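Local coordinates for 30S ribosomal protein S6 (Thermotoga maritima, PDB 1VMB) that probably binds 16S ribosomal RNA together with protein bS18, as a structural constituent of the small ribosomal subunit, at residues R42-I47 with E92-Y97; K17-Y21 with L114-E118. All blocks are in the same frame, centred on the assembly; numbering follows the deposited sequence.

Contact 1: residues R42-I47 with E92-Y97; sequences RVKKII and ELENFY
In the ferredoxin-like beta-alpha-beta-beta-alpha-beta fold of bS6, helices 33-51 and 91-98 lie side by side on one face of the four-stranded antiparallel sheet, and Ile46 meets Phe96 where they pack together. The segment axes approach to 9.7 Å and run nearly antiparallel, at 151°. The backbones come nearest at Ile46 and Leu93, whose CA atoms are 6.3 Å apart. Ile46 divides its branches between two targets. Its CG1 lies over one face of the Phe96 ring, 4.2 Å from the centroid and 28° off the normal, a CH-pi contact. CG2 of Ile46 packs 3.7 Å from the carbonyl oxygen O of Glu92.

Phe96 reaches across to helix 33-51 because its CG stands anti to the backbone N (chi1 176°). Its CE2 then meets CG2 of Val43 at 3.6 Å, the two side chains crossing at about a right angle, and its CZ abuts CB of Arg42, whose extended chain runs on away from helix 91-98. The layer beneath is buried against the sheet: Val43 and Ile47 both rest on Ile81 of strand 73-85, while Leu93 and Tyr97 both touch Thr108 of strand 103-110. Tyr97 also stacks on Trp106, and its OH is hydrogen-bonded to OG of Ser23, so this phenol is tied to two strands of the sheet. The two segments are joined by van der Waals contacts, mostly carbon to carbon, with no hydrogen bond between them. At the base one methyl serves two neighbours on the other helix: CD1 of Leu93 packs 3.9 Å from CG1 of Val43 and 4.0 Å from CG1 of Ile47.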
# COMPACT_ATOMS: atom_id res chain seq x y z
N ARG A 42 0.21 -6.28 8.68
CA ARG A 42 -0.57 -5.30 9.42
C ARG A 42 -1.29 -4.38 8.45
O ARG A 42 -2.48 -4.09 8.63
CB ARG A 42 0.30 -4.47 10.34
CG ARG A 42 0.84 -5.27 11.47
CD ARG A 42 1.60 -4.37 12.42
NE ARG A 42 2.15 -5.08 13.57
CZ ARG A 42 3.42 -5.46 13.60
NH1 ARG A 42 4.22 -5.21 12.54
NH2 ARG A 42 3.90 -6.08 14.64
N VAL A 43 -0.59 -3.96 7.39
CA VAL A 43 -1.27 -3.13 6.38
C VAL A 43 -2.45 -3.86 5.76
O VAL A 43 -3.53 -3.26 5.61
CB VAL A 43 -0.26 -2.56 5.32
CG1 VAL A 43 -0.98 -1.85 4.24
CG2 VAL A 43 0.78 -1.61 5.95
N LYS A 44 -2.28 -5.12 5.39
CA LYS A 44 -3.38 -5.91 4.83
C LYS A 44 -4.55 -5.89 5.78
O LYS A 44 -5.67 -5.72 5.35
CB LYS A 44 -2.97 -7.35 4.56
CG LYS A 44 -2.03 -7.43 3.38
CD LYS A 44 -1.16 -8.68 3.41
CE LYS A 44 -1.96 -9.91 3.29
NZ LYS A 44 -1.17 -11.22 3.10
N LYS A 45 -4.30 -6.15 7.07
CA LYS A 45 -5.38 -6.19 8.04
C LYS A 45 -6.07 -4.83 8.24
O LYS A 45 -7.31 -4.74 8.42
CB LYS A 45 -4.85 -6.71 9.38
CG LYS A 45 -4.69 -8.25 9.43
CD LYS A 45 -6.01 -8.93 9.30
CE LYS A 45 -5.89 -10.38 9.50
NZ LYS A 45 -7.22 -11.05 9.62
N ILE A 46 -5.30 -3.75 8.17
CA ILE A 46 -5.90 -2.41 8.21
C ILE A 46 -6.88 -2.19 7.02
O ILE A 46 -8.00 -1.70 7.21
CB ILE A 46 -4.84 -1.31 8.22
CG1 ILE A 46 -4.05 -1.36 9.54
CG2 ILE A 46 -5.47 0.04 8.01
CD1 ILE A 46 -4.80 -0.94 10.70
N ILE A 47 -6.43 -2.54 5.82
CA ILE A 47 -7.30 -2.48 4.65
C ILE A 47 -8.54 -3.38 4.81
O ILE A 47 -9.69 -2.91 4.56
CB ILE A 47 -6.51 -2.77 3.35
CG1 ILE A 47 -5.46 -1.68 3.10
CG2 ILE A 47 -7.44 -2.93 2.13
CD1 ILE A 47 -4.37 -2.13 2.13
N GLU A 92 -8.46 5.43 7.32
CA GLU A 92 -7.98 4.38 8.20
C GLU A 92 -6.59 3.93 7.79
O GLU A 92 -5.72 3.64 8.62
CB GLU A 92 -8.96 3.19 8.23
CG GLU A 92 -10.30 3.51 8.82
CD GLU A 92 -10.30 3.69 10.33
OE1 GLU A 92 -9.29 3.43 11.02
OE2 GLU A 92 -11.36 4.10 10.81
N LEU A 93 -6.37 3.83 6.50
CA LEU A 93 -5.06 3.42 6.00
C LEU A 93 -4.06 4.53 6.14
O LEU A 93 -2.96 4.34 6.67
CB LEU A 93 -5.19 2.97 4.57
CG LEU A 93 -3.90 2.58 3.85
CD1 LEU A 93 -3.24 1.38 4.48
CD2 LEU A 93 -4.18 2.28 2.38
N GLU A 94 -4.45 5.73 5.75
CA GLU A 94 -3.57 6.87 5.90
C GLU A 94 -3.12 7.07 7.32
O GLU A 94 -1.92 7.30 7.60
CB GLU A 94 -4.32 8.09 5.40
CG GLU A 94 -3.57 9.38 5.59
CD GLU A 94 -2.40 9.58 4.66
OE1 GLU A 94 -2.29 8.85 3.65
OE2 GLU A 94 -1.62 10.53 4.96
N ASN A 95 -4.06 6.95 8.25
CA ASN A 95 -3.74 7.11 9.68
C ASN A 95 -2.83 6.03 10.23
O ASN A 95 -1.97 6.32 11.07
CB ASN A 95 -5.02 7.24 10.49
CG ASN A 95 -5.69 8.58 10.28
OD1 ASN A 95 -5.13 9.48 9.65
ND2 ASN A 95 -6.88 8.72 10.80
N PHE A 96 -2.96 4.79 9.78
CA PHE A 96 -1.97 3.73 10.13
C PHE A 96 -0.57 4.16 9.68
O PHE A 96 0.40 4.12 10.43
CB PHE A 96 -2.32 2.37 9.49
CG PHE A 96 -1.28 1.33 9.77
CD1 PHE A 96 -1.25 0.77 10.98
CD2 PHE A 96 -0.34 0.97 8.80
CE1 PHE A 96 -0.27 -0.18 11.28
CE2 PHE A 96 0.68 0.05 9.11
CZ PHE A 96 0.67 -0.51 10.36
N TYR A 97 -0.46 4.56 8.43
CA TYR A 97 0.87 4.99 7.94
C TYR A 97 1.45 6.15 8.75
O TYR A 97 2.64 6.14 9.12
CB TYR A 97 0.76 5.41 6.46
CG TYR A 97 0.50 4.33 5.44
CD1 TYR A 97 1.15 3.11 5.46
CD2 TYR A 97 -0.34 4.59 4.35
CE1 TYR A 97 0.95 2.13 4.49
CE2 TYR A 97 -0.53 3.61 3.35
CZ TYR A 97 0.09 2.39 3.44
OH TYR A 97 -0.07 1.48 2.45

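Contact 2: residues K17-Y21 with L114-E118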
# COMPACT_ATOMS: atom_id res chain seq x y z
N LYS A 17 -20.70 1.25 -7.93
CA LYS A 17 -19.87 0.02 -7.77
C LYS A 17 -18.66 0.38 -6.91
O LYS A 17 -18.55 1.52 -6.40
CB LYS A 17 -19.42 -0.53 -9.13
N GLU A 18 -17.77 -0.57 -6.70
CA GLU A 18 -16.64 -0.27 -5.84
C GLU A 18 -15.45 0.33 -6.64
O GLU A 18 -15.26 0.15 -7.86
CB GLU A 18 -16.26 -1.38 -4.85
CG GLU A 18 -16.62 -2.82 -5.19
CD GLU A 18 -15.82 -3.37 -6.33
OE1 GLU A 18 -14.79 -2.72 -6.65
OE2 GLU A 18 -16.20 -4.42 -6.92
N ARG A 19 -14.68 1.07 -5.88
CA ARG A 19 -13.61 1.87 -6.43
C ARG A 19 -12.36 1.08 -6.24
O ARG A 19 -12.27 0.33 -5.26
CB ARG A 19 -13.56 3.18 -5.67
CG ARG A 19 -14.83 4.05 -5.85
CD ARG A 19 -14.77 5.36 -5.05
NE ARG A 19 -15.98 6.16 -5.25
CZ ARG A 19 -16.21 7.33 -4.65
NH1 ARG A 19 -15.32 7.85 -3.83
NH2 ARG A 19 -17.32 8.01 -4.92
N ILE A 20 -11.38 1.27 -7.13
CA ILE A 20 -10.15 0.50 -7.10
C ILE A 20 -9.00 1.41 -6.71
O ILE A 20 -8.85 2.47 -7.30
CB ILE A 20 -9.87 -0.16 -8.52
CG1 ILE A 20 -11.01 -1.06 -8.99
CG2 ILE A 20 -8.56 -0.95 -8.54
CD1 ILE A 20 -10.92 -1.48 -10.44
N TYR A 21 -8.19 0.96 -5.76
CA TYR A 21 -7.03 1.72 -5.28
C TYR A 21 -5.75 0.96 -5.31
O TYR A 21 -5.76 -0.27 -5.30
CB TYR A 21 -7.29 2.08 -3.81
CG TYR A 21 -8.46 3.02 -3.69
CD1 TYR A 21 -9.77 2.52 -3.55
CD2 TYR A 21 -8.28 4.38 -3.71
CE1 TYR A 21 -10.86 3.37 -3.45
CE2 TYR A 21 -9.37 5.23 -3.62
CZ TYR A 21 -10.66 4.73 -3.49
OH TYR A 21 -11.74 5.61 -3.41
N LEU A 114 -8.02 1.39 -14.06
CA LEU A 114 -8.47 0.01 -13.80
C LEU A 114 -10.00 -0.10 -13.72
O LEU A 114 -10.59 -1.07 -14.16
CB LEU A 114 -7.78 -0.55 -12.55
CG LEU A 114 -6.29 -0.67 -12.68
CD1 LEU A 114 -5.73 -1.27 -11.41
CD2 LEU A 114 -5.87 -1.44 -13.84
N GLU A 115 -10.65 0.89 -13.13
CA GLU A 115 -12.13 0.93 -13.14
C GLU A 115 -12.66 0.99 -14.55
O GLU A 115 -13.56 0.23 -14.92
CB GLU A 115 -12.66 2.07 -12.24
CG GLU A 115 -12.21 2.00 -10.79
CD GLU A 115 -12.65 3.20 -9.97
OE1 GLU A 115 -13.50 3.96 -10.47
OE2 GLU A 115 -12.17 3.40 -8.85
N LYS A 116 -12.06 1.82 -15.40
CA LYS A 116 -12.47 1.94 -16.79
C LYS A 116 -12.30 0.62 -17.52
O LYS A 116 -13.21 0.16 -18.25
CB LYS A 116 -11.66 3.02 -17.49
CG LYS A 116 -12.11 3.29 -18.91
CD LYS A 116 -11.53 4.56 -19.48
CE LYS A 116 -10.03 4.55 -19.34
NZ LYS A 116 -9.39 5.55 -20.24
N LYS A 117 -11.16 -0.02 -17.26
CA LYS A 117 -10.81 -1.30 -17.89
C LYS A 117 -11.83 -2.37 -17.56
O LYS A 117 -12.26 -3.12 -18.43
CB LYS A 117 -9.43 -1.77 -17.42
CG LYS A 117 -9.07 -3.19 -17.85
CD LYS A 117 -7.61 -3.44 -17.52
CE LYS A 117 -7.36 -4.85 -16.92
NZ LYS A 117 -6.13 -4.82 -16.01
N GLU A 118 -12.24 -2.41 -16.30
CA GLU A 118 -13.22 -3.40 -15.84
C GLU A 118 -14.56 -3.18 -16.49
O GLU A 118 -15.19 -4.14 -16.92
CB GLU A 118 -13.36 -3.39 -14.31
CG GLU A 118 -12.20 -4.11 -13.64
CD GLU A 118 -12.41 -4.43 -12.15
OE1 GLU A 118 -13.57 -4.36 -11.66
OE2 GLU A 118 -11.39 -4.75 -11.48
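Ile20 is held by residues 114-118 both through its backbone and through its side chain. Its amide N donates to OE2 of Glu115 at 2.8 Å, and the bond is fairly straight, with an N-H...O angle of 163°. The carboxylate receives it on the anti side, 27° out of its own plane. The same OE2 also packs against the preceding residue, 3.2 Å from CA of Arg19. Beyond CG the Glu115 chain is extended (chi2 175°), which carries the carboxylate from the helix to the strand backbone, and its aliphatic part slides past Ile20 in the opposite direction, CG lying 3.7 Å from CG1 of Ile20.

The isoleucine makes the return reach: CD1 extends to the helix, 3.9 Å from CB of Leu114, and its CG2 packs 4.0 Å from CD1 of the same leucine. The side chains of Glu118 and Ile20 approach each other from opposite directions, OE2 of Glu118 lying 3.5 Å from CD1 of Ile20, an oxygen against a methyl.

Further out, Arg110 of strand 103-110 forms a salt bridge through NE with OE2 of Glu115, which therefore has two donors, and Arg84 of strand 73-85 pairs through NH2 with OE2 of Glu118. These partners probably favour the charged form of both acids, while the backbone of Ile20 is also bonded to Arg111, just before helix 112-122. The arrangement joins the start of strand 19-27, a central strand of the sheet, to a C-terminal helix that follows the last strand of the ferredoxin-like fold.

From the N terminus, the chain enters strand 19-27 through residues 17-21, the first half of contact 2, and, after a short loop, forms helix 33-51, which supplies residues 42-47 of contact 1. Strands 54-66 and 73-85 follow before helix 91-98 brings residues 92-97 back to the first helix, so contact 1 closes a loop of 44 intervening residues. Strand 103-110 then leads to helix 112-122, where residues 114-118 close the wider loop of contact 2, with 92 residues between. The smaller loop thus lies wholly within the larger. Contact 1 joins the two helices packed on one face of the sheet; contact 2, its centre about 20 Å from that of contact 1, joins the two end regions of the modelled chain.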